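Local coordinates for protein homoserine O-acetyltransferase (Bacillus anthracis str. 'Ames Ancestor', PDB 3I1I) that probably transfers an acetyl group from acetyl-CoA to the hydroxyl of L-homoserine, a step toward methionine, using an alpha/beta hydrolase fold, at residues K8-L14 / P26-E32; H49-S55 / D92-Q98; A121-F127 / M281-A286; T180-N184 / V287-A293. One frame throughout, in Å; residues are numbered along the deposited sequence.

Contact 1: residues K8-L14 / P26-E32; sequences KKEKFIL and PVQMGYE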
# COMPACT_ATOMS: atom_id res chain seq x y z
N LYS A 8 -20.79 21.44 -24.33
CA LYS A 8 -20.72 20.48 -25.41
C LYS A 8 -19.36 19.82 -25.39
O LYS A 8 -18.35 20.50 -25.36
CB LYS A 8 -20.93 21.18 -26.76
CG LYS A 8 -21.57 20.27 -27.83
CD LYS A 8 -20.85 20.32 -29.21
CE LYS A 8 -21.05 19.00 -30.02
NZ LYS A 8 -22.51 18.58 -30.15
N LYS A 9 -19.32 18.50 -25.41
CA LYS A 9 -18.06 17.80 -25.51
C LYS A 9 -17.57 17.85 -26.95
O LYS A 9 -18.35 17.66 -27.87
CB LYS A 9 -18.22 16.35 -25.07
CG LYS A 9 -16.90 15.59 -24.90
CD LYS A 9 -16.27 15.77 -23.52
CE LYS A 9 -14.90 15.08 -23.44
NZ LYS A 9 -14.51 14.78 -22.05
N GLU A 10 -16.29 18.12 -27.15
CA GLU A 10 -15.68 18.07 -28.47
C GLU A 10 -14.58 17.02 -28.46
O GLU A 10 -14.23 16.44 -27.41
CB GLU A 10 -15.03 19.38 -28.83
CG GLU A 10 -15.85 20.60 -28.55
CD GLU A 10 -16.82 20.94 -29.65
OE1 GLU A 10 -17.38 22.06 -29.54
OE2 GLU A 10 -17.03 20.12 -30.59
N LYS A 11 -14.01 16.82 -29.64
CA LYS A 11 -13.01 15.78 -29.85
C LYS A 11 -11.88 16.32 -30.72
O LYS A 11 -12.13 16.92 -31.75
CB LYS A 11 -13.70 14.59 -30.52
CG LYS A 11 -12.80 13.48 -30.97
CD LYS A 11 -13.64 12.28 -31.44
CE LYS A 11 -12.79 11.17 -32.06
NZ LYS A 11 -13.44 9.83 -32.17
N PHE A 12 -10.64 16.12 -30.31
CA PHE A 12 -9.47 16.45 -31.10
C PHE A 12 -8.68 15.19 -31.39
O PHE A 12 -8.48 14.36 -30.50
CB PHE A 12 -8.60 17.44 -30.34
CG PHE A 12 -7.32 17.81 -31.06
CD1 PHE A 12 -7.35 18.53 -32.25
CD2 PHE A 12 -6.08 17.45 -30.54
CE1 PHE A 12 -6.18 18.88 -32.91
CE2 PHE A 12 -4.90 17.83 -31.16
CZ PHE A 12 -4.95 18.54 -32.37
N ILE A 13 -8.25 15.03 -32.63
CA ILE A 13 -7.53 13.84 -33.11
C ILE A 13 -6.18 14.22 -33.67
O ILE A 13 -6.04 15.27 -34.27
CB ILE A 13 -8.33 13.17 -34.24
CG1 ILE A 13 -9.28 12.13 -33.65
CG2 ILE A 13 -7.44 12.56 -35.34
CD1 ILE A 13 -10.71 12.59 -33.67
N LEU A 14 -5.20 13.36 -33.45
CA LEU A 14 -3.94 13.40 -34.19
C LEU A 14 -3.73 12.03 -34.81
O LEU A 14 -3.90 11.00 -34.17
CB LEU A 14 -2.78 13.79 -33.31
CG LEU A 14 -2.81 15.22 -32.75
CD1 LEU A 14 -1.85 15.34 -31.55
CD2 LEU A 14 -2.45 16.30 -33.81
N PRO A 26 -1.45 6.96 -33.28
CA PRO A 26 -2.59 7.88 -33.29
C PRO A 26 -3.17 8.11 -31.88
O PRO A 26 -3.27 7.17 -31.07
CB PRO A 26 -3.65 7.15 -34.17
CG PRO A 26 -2.92 6.09 -34.91
CD PRO A 26 -1.68 5.76 -34.11
N VAL A 27 -3.59 9.34 -31.62
CA VAL A 27 -4.20 9.70 -30.35
C VAL A 27 -5.44 10.57 -30.58
O VAL A 27 -5.55 11.24 -31.59
CB VAL A 27 -3.19 10.51 -29.48
CG1 VAL A 27 -1.91 9.68 -29.19
CG2 VAL A 27 -2.84 11.77 -30.16
N GLN A 28 -6.35 10.55 -29.61
CA GLN A 28 -7.49 11.45 -29.56
C GLN A 28 -7.57 12.02 -28.15
O GLN A 28 -7.02 11.47 -27.22
CB GLN A 28 -8.79 10.72 -29.87
CG GLN A 28 -8.97 9.47 -29.00
CD GLN A 28 -10.30 8.75 -29.19
OE1 GLN A 28 -11.00 8.96 -30.17
NE2 GLN A 28 -10.66 7.91 -28.21
N MSE A 29 -8.32 13.11 -28.01
CA MSE A 29 -8.38 13.87 -26.80
C MSE A 29 -9.70 14.61 -26.73
O MSE A 29 -9.98 15.47 -27.55
CB MSE A 29 -7.22 14.85 -26.78
CG MSE A 29 -7.02 15.55 -25.44
SE MSE A 29 -5.61 16.90 -25.59
CE MSE A 29 -4.53 16.41 -24.12
N GLY A 30 -10.52 14.32 -25.73
CA GLY A 30 -11.75 15.07 -25.57
C GLY A 30 -11.46 16.44 -25.04
O GLY A 30 -10.45 16.63 -24.42
N TYR A 31 -12.33 17.40 -25.27
CA TYR A 31 -12.19 18.69 -24.60
C TYR A 31 -13.51 19.41 -24.57
O TYR A 31 -14.48 18.95 -25.18
CB TYR A 31 -11.14 19.57 -25.26
CG TYR A 31 -11.48 20.08 -26.64
CD1 TYR A 31 -11.98 21.35 -26.82
CD2 TYR A 31 -11.26 19.31 -27.78
CE1 TYR A 31 -12.29 21.84 -28.09
CE2 TYR A 31 -11.55 19.80 -29.08
CZ TYR A 31 -12.07 21.06 -29.22
OH TYR A 31 -12.38 21.57 -30.47
N GLU A 32 -13.54 20.53 -23.86
CA GLU A 32 -14.74 21.30 -23.79
C GLU A 32 -14.33 22.71 -23.45
O GLU A 32 -13.25 22.90 -22.93
CB GLU A 32 -15.72 20.69 -22.78
CG GLU A 32 -15.34 20.86 -21.32
CD GLU A 32 -16.14 19.96 -20.42
OE1 GLU A 32 -16.02 18.74 -20.61
OE2 GLU A 32 -16.86 20.48 -19.50

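Contact 2: residues H49-S55 / D92-Q98; sequences HYFSATS and DNLCNVQ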
# COMPACT_ATOMS: atom_id res chain seq x y z
N HIS A 49 -6.71 18.96 -15.86
CA HIS A 49 -7.37 18.16 -14.84
C HIS A 49 -6.46 17.25 -14.00
O HIS A 49 -5.34 16.94 -14.40
CB HIS A 49 -8.59 17.44 -15.44
CG HIS A 49 -8.29 16.14 -16.12
ND1 HIS A 49 -7.89 15.01 -15.44
CD2 HIS A 49 -8.48 15.76 -17.41
CE1 HIS A 49 -7.79 14.01 -16.29
NE2 HIS A 49 -8.16 14.43 -17.49
N TYR A 50 -6.94 16.87 -12.83
CA TYR A 50 -6.15 16.08 -11.89
C TYR A 50 -6.38 14.57 -12.11
O TYR A 50 -7.22 14.18 -12.91
CB TYR A 50 -6.41 16.48 -10.40
CG TYR A 50 -7.83 16.36 -9.94
CD1 TYR A 50 -8.30 15.18 -9.37
CD2 TYR A 50 -8.73 17.42 -10.10
CE1 TYR A 50 -9.64 15.04 -8.95
CE2 TYR A 50 -10.06 17.31 -9.68
CZ TYR A 50 -10.49 16.12 -9.09
OH TYR A 50 -11.78 15.99 -8.67
N PHE A 51 -5.61 13.77 -11.35
CA PHE A 51 -5.44 12.30 -11.53
C PHE A 51 -6.66 11.56 -12.04
O PHE A 51 -6.64 11.00 -13.13
CB PHE A 51 -4.97 11.65 -10.18
CG PHE A 51 -4.49 10.21 -10.30
CD1 PHE A 51 -3.15 9.92 -10.33
CD2 PHE A 51 -5.39 9.16 -10.39
CE1 PHE A 51 -2.71 8.62 -10.47
CE2 PHE A 51 -4.96 7.86 -10.53
CZ PHE A 51 -3.62 7.59 -10.57
N SER A 52 -7.72 11.55 -11.26
CA SER A 52 -8.91 10.73 -11.56
C SER A 52 -10.05 11.48 -12.25
O SER A 52 -11.10 10.89 -12.47
CB SER A 52 -9.46 10.14 -10.25
OG SER A 52 -9.60 11.22 -9.33
N ALA A 53 -9.84 12.76 -12.57
CA ALA A 53 -10.89 13.60 -13.20
C ALA A 53 -10.90 13.52 -14.74
O ALA A 53 -10.40 12.56 -15.32
CB ALA A 53 -10.76 15.06 -12.73
N THR A 54 -11.48 14.54 -15.38
CA THR A 54 -11.74 14.59 -16.81
C THR A 54 -11.75 16.06 -17.26
O THR A 54 -11.57 16.96 -16.45
CB THR A 54 -13.14 13.95 -17.17
OG1 THR A 54 -14.24 14.82 -16.79
CG2 THR A 54 -13.33 12.60 -16.52
N SER A 55 -12.03 16.29 -18.54
CA SER A 55 -12.15 17.63 -19.10
C SER A 55 -13.26 18.50 -18.46
O SER A 55 -13.29 19.72 -18.63
CB SER A 55 -12.40 17.54 -20.62
OG SER A 55 -13.72 17.06 -20.87
N ASP A 92 -9.26 16.19 -21.80
CA ASP A 92 -9.03 14.91 -21.15
C ASP A 92 -7.55 14.49 -21.29
O ASP A 92 -7.00 14.50 -22.37
CB ASP A 92 -9.86 13.79 -21.79
CG ASP A 92 -11.36 13.97 -21.66
OD1 ASP A 92 -11.86 14.43 -20.61
OD2 ASP A 92 -12.04 13.57 -22.64
N ASN A 93 -6.94 14.04 -20.20
CA ASN A 93 -5.57 13.56 -20.21
C ASN A 93 -5.46 12.18 -20.88
O ASN A 93 -6.41 11.38 -20.84
CB ASN A 93 -5.05 13.49 -18.79
CG ASN A 93 -4.98 14.82 -18.13
OD1 ASN A 93 -4.98 15.86 -18.80
ND2 ASN A 93 -4.89 14.83 -16.80
N LEU A 94 -4.31 11.91 -21.49
CA LEU A 94 -3.96 10.53 -21.89
C LEU A 94 -4.17 9.49 -20.72
O LEU A 94 -4.01 9.83 -19.54
CB LEU A 94 -2.49 10.45 -22.31
CG LEU A 94 -1.99 10.91 -23.69
CD1 LEU A 94 -0.45 10.95 -23.64
CD2 LEU A 94 -2.51 9.95 -24.79
N CYS A 95 -4.52 8.26 -21.09
CA CYS A 95 -4.81 7.21 -20.13
C CYS A 95 -5.81 7.61 -19.04
O CYS A 95 -5.69 7.17 -17.88
CB CYS A 95 -3.53 6.73 -19.48
SG CYS A 95 -2.32 6.16 -20.67
N ASN A 96 -6.81 8.43 -19.41
CA ASN A 96 -7.79 8.87 -18.44
C ASN A 96 -8.34 7.64 -17.75
O ASN A 96 -8.66 6.65 -18.42
CB ASN A 96 -8.91 9.66 -19.11
CG ASN A 96 -9.82 10.32 -18.10
OD1 ASN A 96 -10.68 9.67 -17.51
ND2 ASN A 96 -9.65 11.63 -17.90
N VAL A 97 -8.43 7.68 -16.43
CA VAL A 97 -8.80 6.47 -15.68
C VAL A 97 -10.29 6.15 -15.80
O VAL A 97 -10.67 4.97 -15.76
CB VAL A 97 -8.39 6.54 -14.19
CG1 VAL A 97 -6.92 6.86 -14.09
CG2 VAL A 97 -9.24 7.56 -13.42
N GLN A 98 -11.11 7.17 -15.95
CA GLN A 98 -12.56 7.00 -16.06
C GLN A 98 -12.93 6.61 -17.46
O GLN A 98 -13.77 7.26 -18.09
CB GLN A 98 -13.28 8.30 -15.78
CG GLN A 98 -13.14 8.77 -14.39
CD GLN A 98 -14.09 9.91 -14.12
OE1 GLN A 98 -15.30 9.80 -14.42
NE2 GLN A 98 -13.57 11.02 -13.56
O HOH W 1 -6.33 18.23 -18.60
O HOH W 2 -5.20 12.31 -15.28
O HOH W 3 -8.35 10.43 -15.19

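Contact 3: residues A121-F127 / M281-A286; sequences AMDFPVF and MYTAKA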
# COMPACT_ATOMS: atom_id res chain seq x y z
N ALA A 121 -3.18 -2.56 -24.13
CA ALA A 121 -2.83 -3.13 -22.84
C ALA A 121 -1.45 -2.60 -22.40
O ALA A 121 -1.17 -1.42 -22.59
CB ALA A 121 -2.90 -4.67 -22.89
N MSE A 122 -0.60 -3.47 -21.86
CA MSE A 122 0.75 -3.05 -21.43
C MSE A 122 1.71 -2.74 -22.57
O MSE A 122 2.85 -2.28 -22.33
CB MSE A 122 1.37 -4.08 -20.47
CG MSE A 122 0.56 -4.29 -19.20
SE MSE A 122 0.04 -2.63 -18.28
CE MSE A 122 1.82 -1.89 -17.99
N ASP A 123 1.28 -2.94 -23.82
CA ASP A 123 2.02 -2.39 -24.94
C ASP A 123 1.80 -0.87 -25.10
O ASP A 123 2.45 -0.24 -25.93
CB ASP A 123 1.70 -3.13 -26.25
CG ASP A 123 2.56 -2.64 -27.43
OD1 ASP A 123 3.79 -2.60 -27.28
OD2 ASP A 123 1.99 -2.25 -28.48
N PHE A 124 0.90 -0.26 -24.32
CA PHE A 124 0.76 1.19 -24.41
C PHE A 124 2.05 1.90 -23.99
O PHE A 124 2.72 1.46 -23.07
CB PHE A 124 -0.42 1.72 -23.61
CG PHE A 124 -0.83 3.11 -24.01
CD1 PHE A 124 -1.62 3.30 -25.13
CD2 PHE A 124 -0.36 4.20 -23.32
CE1 PHE A 124 -1.99 4.57 -25.54
CE2 PHE A 124 -0.72 5.48 -23.71
CZ PHE A 124 -1.52 5.67 -24.83
N PRO A 125 2.41 2.99 -24.67
CA PRO A 125 3.66 3.62 -24.27
C PRO A 125 3.54 4.40 -22.98
O PRO A 125 2.48 4.92 -22.66
CB PRO A 125 3.95 4.60 -25.41
CG PRO A 125 2.63 4.88 -26.03
CD PRO A 125 1.82 3.62 -25.86
N VAL A 126 4.65 4.49 -22.27
CA VAL A 126 4.75 5.35 -21.12
C VAL A 126 4.56 6.78 -21.57
O VAL A 126 5.21 7.22 -22.59
CB VAL A 126 6.11 5.19 -20.45
CG1 VAL A 126 6.27 6.24 -19.35
CG2 VAL A 126 6.26 3.73 -19.92
N PHE A 127 3.70 7.49 -20.85
CA PHE A 127 3.51 8.91 -21.05
C PHE A 127 3.87 9.73 -19.82
O PHE A 127 3.79 9.24 -18.69
CB PHE A 127 2.05 9.21 -21.48
CG PHE A 127 1.08 9.37 -20.32
CD1 PHE A 127 0.74 10.62 -19.87
CD2 PHE A 127 0.50 8.25 -19.72
CE1 PHE A 127 -0.16 10.79 -18.84
CE2 PHE A 127 -0.40 8.39 -18.67
CZ PHE A 127 -0.73 9.66 -18.22
N MSE A 281 -2.54 2.52 -13.55
CA MSE A 281 -1.10 2.31 -13.47
C MSE A 281 -0.33 3.35 -14.31
O MSE A 281 0.65 3.91 -13.81
CB MSE A 281 -0.66 0.92 -13.99
CG MSE A 281 -1.15 -0.30 -13.24
SE MSE A 281 -0.30 -1.91 -14.07
CE MSE A 281 1.20 -1.14 -14.88
N TYR A 282 -0.72 3.54 -15.57
CA TYR A 282 0.01 4.46 -16.47
C TYR A 282 0.01 5.89 -15.94
O TYR A 282 1.04 6.58 -15.98
CB TYR A 282 -0.55 4.45 -17.89
CG TYR A 282 0.05 3.36 -18.73
CD1 TYR A 282 -0.46 2.09 -18.70
CD2 TYR A 282 1.13 3.61 -19.58
CE1 TYR A 282 0.09 1.08 -19.46
CE2 TYR A 282 1.67 2.59 -20.35
CZ TYR A 282 1.14 1.33 -20.28
OH TYR A 282 1.64 0.29 -21.01
N THR A 283 -1.14 6.29 -15.38
CA THR A 283 -1.29 7.63 -14.82
C THR A 283 -0.45 7.72 -13.54
O THR A 283 0.26 8.71 -13.36
CB THR A 283 -2.77 7.95 -14.54
OG1 THR A 283 -3.49 7.78 -15.75
CG2 THR A 283 -2.97 9.39 -14.03
N ALA A 284 -0.48 6.69 -12.68
CA ALA A 284 0.43 6.64 -11.51
C ALA A 284 1.90 6.73 -11.96
O ALA A 284 2.71 7.46 -11.36
CB ALA A 284 0.18 5.41 -10.62
N LYS A 285 2.23 6.04 -13.04
CA LYS A 285 3.58 6.12 -13.61
C LYS A 285 3.95 7.56 -14.05
O LYS A 285 5.05 8.05 -13.78
CB LYS A 285 3.71 5.16 -14.79
CG LYS A 285 5.12 5.11 -15.40
CD LYS A 285 6.14 4.30 -14.58
CE LYS A 285 7.48 4.31 -15.31
NZ LYS A 285 8.46 3.21 -15.02
N ALA A 286 3.01 8.24 -14.70
CA ALA A 286 3.21 9.63 -15.08
C ALA A 286 3.49 10.48 -13.85
O ALA A 286 4.35 11.39 -13.88
CB ALA A 286 1.96 10.18 -15.86
O HOH W 4 2.81 6.68 -18.02

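Contact 4: residues T180-N184 / V287-A293; sequences TNPQN and VLLHDIA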
# COMPACT_ATOMS: atom_id res chain seq x y z
N THR A 180 0.42 21.43 -6.03
CA THR A 180 1.32 20.74 -6.94
C THR A 180 2.82 21.02 -6.56
O THR A 180 3.11 21.70 -5.58
CB THR A 180 1.02 21.16 -8.43
OG1 THR A 180 1.64 20.25 -9.36
CG2 THR A 180 1.50 22.61 -8.72
N ASN A 181 3.75 20.49 -7.35
CA ASN A 181 5.21 20.67 -7.14
C ASN A 181 5.93 20.46 -8.47
O ASN A 181 5.39 19.78 -9.37
CB ASN A 181 5.75 19.67 -6.11
CG ASN A 181 5.69 20.20 -4.72
OD1 ASN A 181 6.07 21.33 -4.47
ND2 ASN A 181 5.19 19.39 -3.78
N PRO A 182 7.14 21.03 -8.60
CA PRO A 182 7.87 20.91 -9.84
C PRO A 182 8.41 19.51 -10.08
O PRO A 182 8.76 19.17 -11.21
CB PRO A 182 9.02 21.92 -9.69
CG PRO A 182 9.12 22.17 -8.26
CD PRO A 182 7.83 21.90 -7.63
N GLN A 183 8.51 18.73 -9.01
CA GLN A 183 9.04 17.37 -9.07
C GLN A 183 8.25 16.55 -8.09
O GLN A 183 8.07 16.98 -6.97
CB GLN A 183 10.52 17.35 -8.65
CG GLN A 183 11.43 18.17 -9.55
CD GLN A 183 12.88 18.21 -9.06
OE1 GLN A 183 13.15 18.68 -7.95
NE2 GLN A 183 13.83 17.77 -9.90
N ASN A 184 7.72 15.40 -8.49
CA ASN A 184 6.87 14.67 -7.59
C ASN A 184 7.73 14.22 -6.39
O ASN A 184 8.77 13.61 -6.57
CB ASN A 184 6.21 13.46 -8.24
CG ASN A 184 5.01 12.98 -7.45
OD1 ASN A 184 4.09 13.76 -7.24
ND2 ASN A 184 5.00 11.71 -7.02
N VAL A 287 2.74 10.23 -12.78
CA VAL A 287 2.89 11.06 -11.60
C VAL A 287 4.27 10.81 -11.02
O VAL A 287 4.99 11.75 -10.64
CB VAL A 287 1.81 10.78 -10.52
CG1 VAL A 287 2.29 11.33 -9.14
CG2 VAL A 287 0.41 11.32 -10.96
N LEU A 288 4.65 9.56 -10.92
CA LEU A 288 5.94 9.20 -10.33
C LEU A 288 7.15 9.70 -11.17
O LEU A 288 8.19 10.05 -10.61
CB LEU A 288 5.97 7.69 -10.14
CG LEU A 288 7.15 6.77 -10.01
CD1 LEU A 288 6.49 5.40 -9.88
CD2 LEU A 288 8.07 6.81 -11.22
N LEU A 289 6.96 9.77 -12.48
CA LEU A 289 7.97 10.33 -13.37
C LEU A 289 7.99 11.86 -13.39
O LEU A 289 8.93 12.41 -13.98
CB LEU A 289 7.73 9.86 -14.81
CG LEU A 289 8.05 8.40 -15.10
CD1 LEU A 289 7.57 8.05 -16.50
CD2 LEU A 289 9.54 8.10 -14.87
N HIS A 290 7.01 12.55 -12.79
CA HIS A 290 6.92 13.99 -12.93
C HIS A 290 8.12 14.76 -12.37
O HIS A 290 8.40 14.74 -11.17
CB HIS A 290 5.64 14.55 -12.32
CG HIS A 290 5.60 16.05 -12.29
ND1 HIS A 290 5.54 16.80 -13.44
CD2 HIS A 290 5.69 16.93 -11.26
CE1 HIS A 290 5.58 18.09 -13.12
NE2 HIS A 290 5.66 18.20 -11.81
N ASP A 291 8.76 15.52 -13.25
CA ASP A 291 10.04 16.18 -13.00
C ASP A 291 10.31 17.19 -14.10
O ASP A 291 10.75 16.81 -15.20
CB ASP A 291 11.15 15.14 -13.07
CG ASP A 291 12.51 15.71 -12.70
OD1 ASP A 291 12.56 16.90 -12.31
OD2 ASP A 291 13.53 14.93 -12.77
N ILE A 292 10.00 18.46 -13.83
CA ILE A 292 10.22 19.49 -14.82
C ILE A 292 11.73 19.61 -15.15
O ILE A 292 12.09 19.98 -16.27
CB ILE A 292 9.58 20.88 -14.46
CG1 ILE A 292 10.29 21.53 -13.28
CG2 ILE A 292 8.06 20.75 -14.24
CD1 ILE A 292 9.93 22.99 -13.08
N ALA A 293 12.62 19.24 -14.22
CA ALA A 293 14.08 19.20 -14.51
C ALA A 293 14.48 18.08 -15.45
O ALA A 293 15.58 18.08 -15.96
CB ALA A 293 14.91 19.10 -13.20

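Contact 1: residues K8-L14 / P26-E32
Glu10 and Tyr31 face each other as a hydrogen-bonded pair in the antiparallel hairpin of strands 10-18 and 24-34. Their backbones bond both ways. Glu10 N to Tyr31 O is 2.8 Å, and Tyr31 N bonds back to Glu10 O. The same double bonding recurs at Phe12 with Met29 and at Leu14 with Val27.

The Tyr31 side chain starts at CB with CG set between the backbone N and the carbonyl carbon (chi1 68°), which lays the ring across the neighbouring strand. Glu10 CB sits over one face, 3.6 Å from the ring centroid, in a CH-pi contact. Tyr31 CE2 comes 4.0 Å from Phe12 CB. Tyr31 CZ is 3.4 Å from Glu10 CB. Beyond the ring, OH bonds to Glu301 of the second subunit.

Leu14 CB lies 3.7 Å from Val27 CG2, and these two side chains run alongside each other. On the other face, Lys11 NZ makes a weak 3.3 Å bond to Gln28 OE1. Its stronger partner is His170 of the second subunit.

Strand 10-18 is the outermost strand at its end of the main sheet within this chain. Strand 24-34 links it to strand 87-91. Helix 129-142 covers the face that carries Phe12, Met29 and Tyr31.

Contact 2: residues H49-S55 / D92-Q98
His49 and Asn93 stack at the centre of this contact, ring against amide, with planes 18° apart. Asn93 ND2 lies over one face of the imidazole. The backbone of Ala53 and Thr54 covers the opposite face. The Asn93 backbone N donates to His49 NE2 at 3.0 Å, reaching it from a direction tilted out of the ring plane. Asn93 ND2 also bonds to His49 O, from above the carbonyl plane.

Three further bonds join the loops. Asn96 ND2 gives to Ala53 O at 2.8 Å on a lone pair. Gln98 NE2 reaches Ser52 O at 2.7 Å, in the carbonyl plane. Ser55 N meets Asp92 OD1 at 2.8 Å. Val97 CG2 packs on Ser52 CA.

The next shell fixes these groups. His49 ND1 donates to Tyr50 O at 2.7 Å, within the ring plane. That oxygen also takes Ala53 N from its other face, closing the turn from Tyr50 to Ala53. Asn96 OD1 accepts Gln98 N in an Asx turn. One water bridges Phe51 O, Ala53 O and Val97 N. Another joins His49 N to Asn93 OD1. Farther out, Asp92 OD2 forms a salt bridge with Lys9, and Trp70 touches His49.

Both loops leave the C-terminal ends of neighbouring parallel strands, 44-48 and 87-91, the side of the alpha/beta hydrolase sheet where this fold places its active site. With ND1 donating to Tyr50 O and NE2 accepting from Asn93 N, the bonding is consistent with a neutral His49 protonated on ND1. The histidine thus uses both nitrogens to hold the two loops together.

Contact 3: residues A121-F127 / M281-A286
Tyr282 reaches from helix 277-289 into the bend of residues 121-127 and carries most of the contact. Tyr282 OH donates to Phe124 O at 2.6 Å, tilted 28° from the carbonyl plane. The edge of the Phe124 ring points at the tyrosine face in a T-shaped stack, with planes at 86°. Met122 curls back through bends at chi2 and chi3, which brings its selenium beside the same ring in an oblique Met-aromatic contact. Met122 and Met281 are both selenomethionine, and their CE atoms touch. A second tight spot lies one helical turn on, where Ala286 CB sits over a face of Phe127, 3.9 Å from the ring centroid.

Between these spots the fit is looser. A water bridges Phe127 N and Tyr282 O, so here the loop and helix backbones are linked through solvent. Val126 CG1 comes no nearer than 4.3 Å to Lys285 CG, and Lys285 NZ turns to Val254 of the third subunit. Asp123, on the exposed side, points away from the helix and pairs with Arg23.

The T-shaped stack and the Tyr282 hydroxyl bond join helix 277-289 to the loop between strand 87-91 and helix 129-142 of the alpha/beta hydrolase fold.

Contact 4: residues T180-N184 / V287-A293
His290 points its ring at the loop of residues 180-184, edge first. His290 NE2 donates to Asn181 O at 2.9 Å, and that oxygen lies close to the imidazole plane. The bond lies in the Asn181 carbonyl plane as well, though the two planes are turned steeply against each other. Extension of CG away from the backbone N (chi1 172°) carries the ring there. Gln162 also gives a hydrogen bond to Asn181 O.

Gln183 and Asp291 run side by side in the same direction, their end groups turned 49° apart. Gln183 NE2 keeps Asp291 OD1 in its own amide plane, at 2.9 Å, but meets it from above the carboxylate plane. Asp291 OD2 bonds to Ser245 of the third subunit.

The backbones form a single bridge at this pair. Ile292 N gives to Pro182 O at 3.0 Å, and Asn184 N gives to His290 O at 2.8 Å. In the alpha/beta hydrolase fold this joins the loop after strand 174-178 to the chain leaving helix 277-289.

Asn184 crosses Val287 obliquely, its ND2 3.5 Å from Val287 CG1. Its amide is held by Ser189 and Gln321. Pro182 CB rests 3.7 Å from Ile292 CD1, and Leu299 of helix 299-304 packs against both residues.

In the fold
From the N terminus, contact 1 closes first, as a short hairpin at the edge of the main sheet. Contact 2 follows in series, closing the loop from the end of strand 44-48 to the end of strand 87-91. Lys9 links the two through Ser55 and Asp92. Contacts 3 and 4 span far longer loops and cross, because residues 180-184 lie between the two segments of contact 3 and their partner, residues 287-293, follows residues 281-286. Both use helix 277-289 and both touch the third subunit. Cys95 packs on Phe124 and Phe127, joining contacts 2 and 3, while Phe51 meets Val287 of contact 4. Helix 277-289 is thereby tied to loops following three strands of the sheet.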